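Local coordinates for putative lipoprotein (PDB 4Q1Z) that is of unknown function but, as a two-domain putative lipoprotein of the DUF4876 family, is probably attached to a membrane, at residues A[107-112]-A[133-138]; A[142-147]-A[188-193]; A[119-124]-A[211-216]. One frame throughout, in Å; residues are numbered along the deposited sequence.

Interactions 1 and 2 are neighbours, their centres 10 Å apart near the middle of the chain. Interaction 1 pairs strands 108-114 and 131-136 inside the large mixed sheet; interaction 2, next in sequence, joins strands 142-143 and 189-190 beside it. A probable hydrogen bond between Asn136 and Leu190 ties the small ladder to the sheet. Interaction 3 lies 28 Å from interaction 1 and 33 Å from interaction 2 between centres. Its segments alternate with those of interaction 1, 119-124 falling between 107-112 and 133-138, and bracket interaction 2. Its two loops, one joining strands 108-114 and 131-136, the other following strand 195-199, are attached to three adjoining strands of that sheet and meet well away from its centre.

Interaction 1: A[107-112]-A[133-138]; sequences PLIFKE and EIYNNS
Phe110 and Ile134 form a non-hydrogen-bonded antiparallel pair in the large mixed sheet, and their side chains pack tightly on the apolar face they share with Leu108. Ile134 CD1 sits over one face of the Phe110 ring, 3.9 Å from its centroid, a CH-pi contact that suits a slim aliphatic branch beside a flat ring. Leu108 holds CG anti to its own N (chi1 -175°), which carries CD1 across to Ile134 CG2 at 3.6 Å. Ile268 of strand 265-269 touches all three side chains.

Lys111 and Glu112 both face Glu133, a classic beta bulge: Glu133 O takes Lys111 N at 2.7 Å and Glu112 N more weakly. The extra residue lets Lys111 run along Glu133, with CD 3.7 Å from Tyr135 CD1 and NZ in a salt bridge 3.2 Å from Glu133 OE2, approached from above the carboxylate plane. NZ also bonds Arg388 O, and Ser195 OG reaches the same OE2. A methionine in place of Lys111 would probably leave Glu133 without this charged mate and Arg388 O without this donor.

The loose end is partly exposed Pro107, whose CB merely approaches Ser138 CB at 3.9 Å, while Asn137 N reaches Pro107 O through a bent bond (142°). Glu112 is paired with Arg388, so the buried carboxylates of Glu112 and Glu133 are probably balanced by Arg388 and Lys111, with a water lying between them.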
# COMPACT_ATOMS: atom_id res chain seq x y z
N PRO A 107 4.56 0.13 5.38
CA PRO A 107 4.70 1.53 4.93
C PRO A 107 3.89 2.00 3.69
O PRO A 107 3.29 3.09 3.75
CB PRO A 107 6.19 1.63 4.65
CG PRO A 107 6.69 0.21 4.56
CD PRO A 107 5.88 -0.51 5.54
N LEU A 108 3.93 1.27 2.55
CA LEU A 108 3.25 1.72 1.34
C LEU A 108 2.40 0.60 0.80
O LEU A 108 2.93 -0.38 0.27
CB LEU A 108 4.28 2.22 0.32
CG LEU A 108 3.72 2.84 -0.96
CD1 LEU A 108 3.02 4.14 -0.68
CD2 LEU A 108 4.80 2.91 -2.02
N ILE A 109 1.08 0.73 0.97
CA ILE A 109 0.16 -0.36 0.63
C ILE A 109 -0.94 0.03 -0.36
O ILE A 109 -1.21 1.22 -0.58
CB ILE A 109 -0.47 -0.98 1.94
CG1 ILE A 109 -1.03 0.06 2.95
CG2 ILE A 109 0.53 -1.89 2.64
CD1 ILE A 109 -2.50 0.58 2.72
N PHE A 110 -1.58 -1.01 -0.95
CA PHE A 110 -2.76 -0.94 -1.83
C PHE A 110 -3.95 -0.70 -0.92
O PHE A 110 -4.30 -1.57 -0.13
CB PHE A 110 -2.93 -2.27 -2.61
CG PHE A 110 -2.09 -2.41 -3.87
CD1 PHE A 110 -2.39 -1.67 -5.02
CD2 PHE A 110 -1.05 -3.33 -3.94
CE1 PHE A 110 -1.63 -1.81 -6.18
CE2 PHE A 110 -0.29 -3.47 -5.10
CZ PHE A 110 -0.58 -2.70 -6.21
N LYS A 111 -4.51 0.50 -0.96
CA LYS A 111 -5.63 0.87 -0.07
C LYS A 111 -7.02 0.40 -0.63
O LYS A 111 -7.88 -0.08 0.11
CB LYS A 111 -5.61 2.40 0.14
CG LYS A 111 -6.58 2.92 1.17
CD LYS A 111 -6.43 4.43 1.32
CE LYS A 111 -7.71 5.10 1.74
NZ LYS A 111 -8.79 4.91 0.75
N GLU A 112 -7.24 0.64 -1.93
CA GLU A 112 -8.47 0.34 -2.63
C GLU A 112 -8.12 -0.03 -4.04
O GLU A 112 -7.24 0.62 -4.62
CB GLU A 112 -9.42 1.56 -2.58
CG GLU A 112 -10.77 1.35 -3.28
CD GLU A 112 -12.00 1.73 -2.47
OE1 GLU A 112 -11.86 2.33 -1.39
OE2 GLU A 112 -13.12 1.39 -2.93
N GLU A 133 -5.46 2.42 -5.78
CA GLU A 133 -5.15 3.51 -4.86
C GLU A 133 -4.13 3.01 -3.85
O GLU A 133 -4.36 2.04 -3.15
CB GLU A 133 -6.42 4.06 -4.22
CG GLU A 133 -6.17 5.21 -3.26
CD GLU A 133 -7.40 5.89 -2.69
OE1 GLU A 133 -8.48 5.82 -3.33
OE2 GLU A 133 -7.29 6.49 -1.60
N ILE A 134 -2.97 3.68 -3.84
CA ILE A 134 -1.75 3.48 -3.06
C ILE A 134 -1.77 4.51 -1.92
O ILE A 134 -2.08 5.66 -2.18
CB ILE A 134 -0.56 3.67 -4.07
CG1 ILE A 134 -0.41 2.46 -4.96
CG2 ILE A 134 0.77 4.10 -3.47
CD1 ILE A 134 -0.54 1.17 -4.19
N TYR A 135 -1.49 4.09 -0.67
CA TYR A 135 -1.55 4.96 0.51
C TYR A 135 -0.24 4.95 1.30
O TYR A 135 0.36 3.89 1.50
CB TYR A 135 -2.71 4.50 1.42
CG TYR A 135 -2.98 5.29 2.69
CD1 TYR A 135 -3.71 6.48 2.67
CD2 TYR A 135 -2.63 4.77 3.94
CE1 TYR A 135 -4.01 7.17 3.84
CE2 TYR A 135 -2.91 5.46 5.12
CZ TYR A 135 -3.62 6.66 5.07
OH TYR A 135 -3.92 7.34 6.23
N ASN A 136 0.19 6.14 1.77
CA ASN A 136 1.35 6.25 2.64
C ASN A 136 0.85 5.97 4.04
O ASN A 136 0.21 6.84 4.67
CB ASN A 136 2.05 7.59 2.51
CG ASN A 136 3.29 7.73 3.38
OD1 ASN A 136 3.58 6.92 4.27
ND2 ASN A 136 4.06 8.78 3.15
N ASN A 137 1.06 4.72 4.49
CA ASN A 137 0.62 4.20 5.79
C ASN A 137 1.71 4.38 6.89
O ASN A 137 1.47 4.08 8.06
CB ASN A 137 0.29 2.71 5.58
CG ASN A 137 -0.74 2.12 6.49
OD1 ASN A 137 -1.81 2.69 6.74
ND2 ASN A 137 -0.46 0.92 6.95
N SER A 138 2.89 4.93 6.50
CA SER A 138 4.06 5.12 7.34
C SER A 138 4.08 6.46 8.16
O SER A 138 3.20 7.32 8.03
CB SER A 138 5.32 5.00 6.48
OG SER A 138 5.78 6.22 5.93
O HOH W 1 -10.25 4.72 -1.44

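Interaction 2: A[142-147]-A[188-193]; sequences LYLDGI and YPLAPG
Tyr143 and Pro189 form the non-hydrogen-bonded pair of a minimal antiparallel ladder, two strands of two residues each. Proline suits this site because no N-H is called for: the cross-strand bonds belong to its neighbours. Tyr143 CE1 rests 3.4 Å from Pro189 CB, the two side chains crossing obliquely. Next along, Leu142 and Leu190 are the hydrogen-bonded pair, with Leu190 N 2.7 Å from Leu142 O, and beyond the ladder Leu144 N donates to Tyr188 O at 2.8 Å. On the face that carries Leu142 and Leu190, Leu144 CD1 meets Leu190 CD1 at 3.9 Å. Both of these touching leucines continue onto Cys196 of strand 195-199, a buried setting fit for branched aliphatics.

Asp145 closes the far end. With its CG turned away from the carbonyl carbon and beside its own N (chi1 -54°), OD1 receives Tyr188 N at 2.8 Å on the syn side, 19° out of the carboxylate plane. OD2 takes Gly185 N and Glu187 N, so one carboxylate gathers the amides of the incoming loop. A type II turn from Leu144 to Ile147 positions this aspartate, and Gly146 fills its third place, where phi is positive.

Further out, Trp396 and Phe223 meet the Tyr188 ring edge-to-face, and Trp396 NE1 bonds Pro189 O. Leu190 O, already receiving Leu142 N at 2.9 Å, also accepts from Asn136 ND2.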
# COMPACT_ATOMS: atom_id res chain seq x y z
N LEU A 142 7.33 9.57 1.91
CA LEU A 142 7.93 8.59 1.01
C LEU A 142 7.95 9.16 -0.38
O LEU A 142 7.00 9.85 -0.76
CB LEU A 142 7.10 7.29 0.98
CG LEU A 142 7.17 6.32 2.14
CD1 LEU A 142 5.96 5.40 2.12
CD2 LEU A 142 8.49 5.52 2.12
N TYR A 143 8.96 8.81 -1.18
CA TYR A 143 9.00 9.28 -2.56
C TYR A 143 8.63 8.16 -3.50
O TYR A 143 9.27 7.11 -3.50
CB TYR A 143 10.36 9.87 -2.91
CG TYR A 143 10.58 11.20 -2.24
CD1 TYR A 143 10.17 12.39 -2.84
CD2 TYR A 143 11.22 11.29 -1.00
CE1 TYR A 143 10.40 13.62 -2.24
CE2 TYR A 143 11.44 12.51 -0.39
CZ TYR A 143 11.03 13.68 -1.01
OH TYR A 143 11.24 14.89 -0.39
N LEU A 144 7.58 8.39 -4.31
CA LEU A 144 7.09 7.39 -5.27
C LEU A 144 7.99 7.23 -6.49
O LEU A 144 7.85 6.24 -7.19
CB LEU A 144 5.68 7.77 -5.76
CG LEU A 144 4.53 7.68 -4.76
CD1 LEU A 144 3.34 8.36 -5.33
CD2 LEU A 144 4.21 6.22 -4.41
N ASP A 145 8.90 8.16 -6.73
CA ASP A 145 9.79 8.15 -7.89
C ASP A 145 10.44 6.79 -8.15
O ASP A 145 11.11 6.24 -7.28
CB ASP A 145 10.88 9.22 -7.73
CG ASP A 145 10.35 10.59 -7.46
OD1 ASP A 145 9.49 10.73 -6.57
OD2 ASP A 145 10.79 11.54 -8.14
N GLY A 146 10.25 6.28 -9.36
CA GLY A 146 10.86 5.03 -9.80
C GLY A 146 10.41 3.74 -9.17
O GLY A 146 11.03 2.70 -9.43
N ILE A 147 9.35 3.78 -8.31
CA ILE A 147 8.77 2.59 -7.71
C ILE A 147 8.02 1.89 -8.85
O ILE A 147 7.46 2.57 -9.72
CB ILE A 147 7.88 2.91 -6.47
CG1 ILE A 147 8.77 3.19 -5.24
CG2 ILE A 147 6.89 1.77 -6.16
CD1 ILE A 147 8.07 3.72 -4.07
N TYR A 188 7.99 13.03 -6.79
CA TYR A 188 6.65 12.64 -6.34
C TYR A 188 6.61 12.14 -4.90
O TYR A 188 6.46 10.94 -4.67
CB TYR A 188 5.99 11.62 -7.29
CG TYR A 188 5.99 12.07 -8.73
CD1 TYR A 188 4.99 12.90 -9.22
CD2 TYR A 188 7.05 11.74 -9.58
CE1 TYR A 188 5.01 13.36 -10.54
CE2 TYR A 188 7.09 12.21 -10.89
CZ TYR A 188 6.07 13.01 -11.37
OH TYR A 188 6.12 13.46 -12.67
N PRO A 189 6.63 13.07 -3.91
CA PRO A 189 6.49 12.63 -2.52
C PRO A 189 5.04 12.39 -2.12
O PRO A 189 4.12 13.08 -2.59
CB PRO A 189 7.06 13.80 -1.73
CG PRO A 189 6.78 14.99 -2.57
CD PRO A 189 6.77 14.54 -4.00
N LEU A 190 4.87 11.44 -1.19
CA LEU A 190 3.60 11.13 -0.59
C LEU A 190 3.79 11.30 0.92
O LEU A 190 4.71 10.73 1.51
CB LEU A 190 3.17 9.71 -1.00
CG LEU A 190 1.70 9.46 -1.36
CD1 LEU A 190 1.27 10.23 -2.58
CD2 LEU A 190 1.46 8.00 -1.60
N ALA A 191 3.01 12.20 1.52
CA ALA A 191 3.07 12.47 2.96
C ALA A 191 2.22 11.44 3.71
O ALA A 191 1.31 10.86 3.12
CB ALA A 191 2.54 13.87 3.24
N PRO A 192 2.47 11.19 5.01
CA PRO A 192 1.59 10.26 5.76
C PRO A 192 0.11 10.69 5.65
O PRO A 192 -0.23 11.83 5.99
CB PRO A 192 2.10 10.38 7.21
CG PRO A 192 3.49 10.85 7.10
CD PRO A 192 3.53 11.74 5.89
N GLY A 193 -0.75 9.79 5.18
CA GLY A 193 -2.17 10.06 5.02
C GLY A 193 -2.61 10.44 3.61
O GLY A 193 -3.80 10.66 3.36

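Interaction 3: A[119-124]-A[211-216]; sequences RPEKGG and NPQSPI
Gln213 loses more surface to this contact than any other residue of the two loops, and its amide does most of the joining. Its OE1 accepts Glu121 N at 2.7 Å through a nearly straight bond, although the donor stands above the carbonyl plane, 51° out of it. A kink at chi2 (75°) folds the chain so that the amide comes back over Glu121. There carboxylate and amide are stacked with their planes 25° apart, Glu121 OE2 being 3.6 Å from Gln213 NE2. A water adds a second link, donating to Gln213 OE1 at 2.9 Å and accepting from Lys122 N at 3.1 Å. A long neutral side chain with an oxygen that can accept from two donors at once fits such a role.

Asn211 is the next most covered. Its side chain crosses Pro120 at about a right angle, with OD1 3.2 Å from Pro120 CA and the proline ring lying against the amide. The same OD1 takes Gln213 N at 2.9 Å, an Asx turn, so one asparagine oxygen shapes its own loop while packing on the other.

Each loop is built on a type I beta turn, Asn211 to Ser214 and Pro120 to Gly123. In the first, Pro212 occupies the second position, where its fixed phi is well suited. In the other, Gly123 adopts backbone angles at which a side chain would strike the preceding carbonyl oxygen.

Glu121, third in buried surface, is an exposed residue, as befits a charge on an outer loop. The adjoining Lys122 reaches back with NZ to the carbonyl oxygens of Asp208 and Tyr210, and Ser214 OG bonds Asp129 OD2.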
# COMPACT_ATOMS: atom_id res chain seq x y z
N ARG A 119 -21.42 -2.22 -15.95
CA ARG A 119 -22.37 -2.40 -17.05
C ARG A 119 -23.14 -1.12 -17.37
O ARG A 119 -23.91 -0.66 -16.52
CB ARG A 119 -23.39 -3.51 -16.72
CG ARG A 119 -22.85 -4.92 -16.79
CD ARG A 119 -23.74 -5.86 -16.00
NE ARG A 119 -23.17 -7.20 -15.86
CZ ARG A 119 -23.38 -8.20 -16.72
NH1 ARG A 119 -24.13 -8.01 -17.80
NH2 ARG A 119 -22.81 -9.38 -16.52
N PRO A 120 -23.01 -0.54 -18.59
CA PRO A 120 -23.83 0.64 -18.91
C PRO A 120 -25.27 0.21 -19.16
O PRO A 120 -25.51 -0.92 -19.60
CB PRO A 120 -23.17 1.21 -20.18
CG PRO A 120 -21.92 0.42 -20.40
CD PRO A 120 -22.16 -0.90 -19.74
N GLU A 121 -26.24 1.09 -18.83
CA GLU A 121 -27.67 0.84 -19.04
C GLU A 121 -27.93 0.84 -20.53
O GLU A 121 -28.78 0.08 -20.99
CB GLU A 121 -28.55 1.88 -18.34
CG GLU A 121 -29.09 1.42 -16.99
CD GLU A 121 -29.87 2.44 -16.18
OE1 GLU A 121 -30.78 3.09 -16.75
OE2 GLU A 121 -29.59 2.57 -14.96
N LYS A 122 -27.12 1.65 -21.27
CA LYS A 122 -27.13 1.79 -22.74
C LYS A 122 -26.72 0.49 -23.44
O LYS A 122 -26.91 0.38 -24.65
CB LYS A 122 -26.22 2.95 -23.20
CG LYS A 122 -24.73 2.72 -23.04
CD LYS A 122 -23.91 3.94 -23.41
CE LYS A 122 -22.45 3.59 -23.49
NZ LYS A 122 -21.60 4.79 -23.70
N GLY A 123 -26.16 -0.45 -22.69
CA GLY A 123 -25.74 -1.74 -23.19
C GLY A 123 -24.25 -1.93 -23.19
O GLY A 123 -23.50 -0.96 -22.97
N GLY A 124 -23.82 -3.16 -23.48
CA GLY A 124 -22.42 -3.58 -23.52
C GLY A 124 -21.80 -3.67 -22.14
O GLY A 124 -22.51 -3.86 -21.13
N ASN A 211 -19.70 5.45 -19.43
CA ASN A 211 -20.63 4.62 -18.67
C ASN A 211 -21.25 5.44 -17.54
O ASN A 211 -20.72 5.42 -16.44
CB ASN A 211 -19.96 3.35 -18.11
CG ASN A 211 -20.91 2.46 -17.35
OD1 ASN A 211 -22.11 2.72 -17.23
ND2 ASN A 211 -20.39 1.40 -16.78
N PRO A 212 -22.42 6.09 -17.73
CA PRO A 212 -23.03 6.85 -16.61
C PRO A 212 -23.25 6.04 -15.30
O PRO A 212 -23.37 6.64 -14.24
CB PRO A 212 -24.35 7.32 -17.19
CG PRO A 212 -24.10 7.39 -18.65
CD PRO A 212 -23.22 6.23 -18.96
N GLN A 213 -23.23 4.68 -15.38
CA GLN A 213 -23.42 3.77 -14.23
C GLN A 213 -22.07 3.31 -13.64
O GLN A 213 -22.05 2.44 -12.76
CB GLN A 213 -24.26 2.54 -14.64
CG GLN A 213 -25.75 2.83 -14.90
CD GLN A 213 -26.02 3.52 -16.21
OE1 GLN A 213 -25.51 3.15 -17.27
NE2 GLN A 213 -26.82 4.56 -16.17
N SER A 214 -20.95 3.91 -14.09
CA SER A 214 -19.64 3.60 -13.52
C SER A 214 -19.61 4.18 -12.10
O SER A 214 -20.19 5.24 -11.89
CB SER A 214 -18.51 4.15 -14.38
OG SER A 214 -17.26 3.82 -13.81
N PRO A 215 -19.01 3.50 -11.10
CA PRO A 215 -19.06 4.04 -9.73
C PRO A 215 -18.20 5.28 -9.48
O PRO A 215 -18.41 5.95 -8.46
CB PRO A 215 -18.53 2.87 -8.89
CG PRO A 215 -17.66 2.11 -9.81
CD PRO A 215 -18.31 2.19 -11.14
N ILE A 216 -17.22 5.58 -10.36
CA ILE A 216 -16.29 6.69 -10.15
C ILE A 216 -16.09 7.59 -11.39
O ILE A 216 -16.41 7.21 -12.52
CB ILE A 216 -14.89 6.13 -9.70
CG1 ILE A 216 -14.44 4.94 -10.60
CG2 ILE A 216 -14.87 5.73 -8.23
CD1 ILE A 216 -13.19 5.07 -11.21
O HOH W 2 -25.45 3.94 -20.04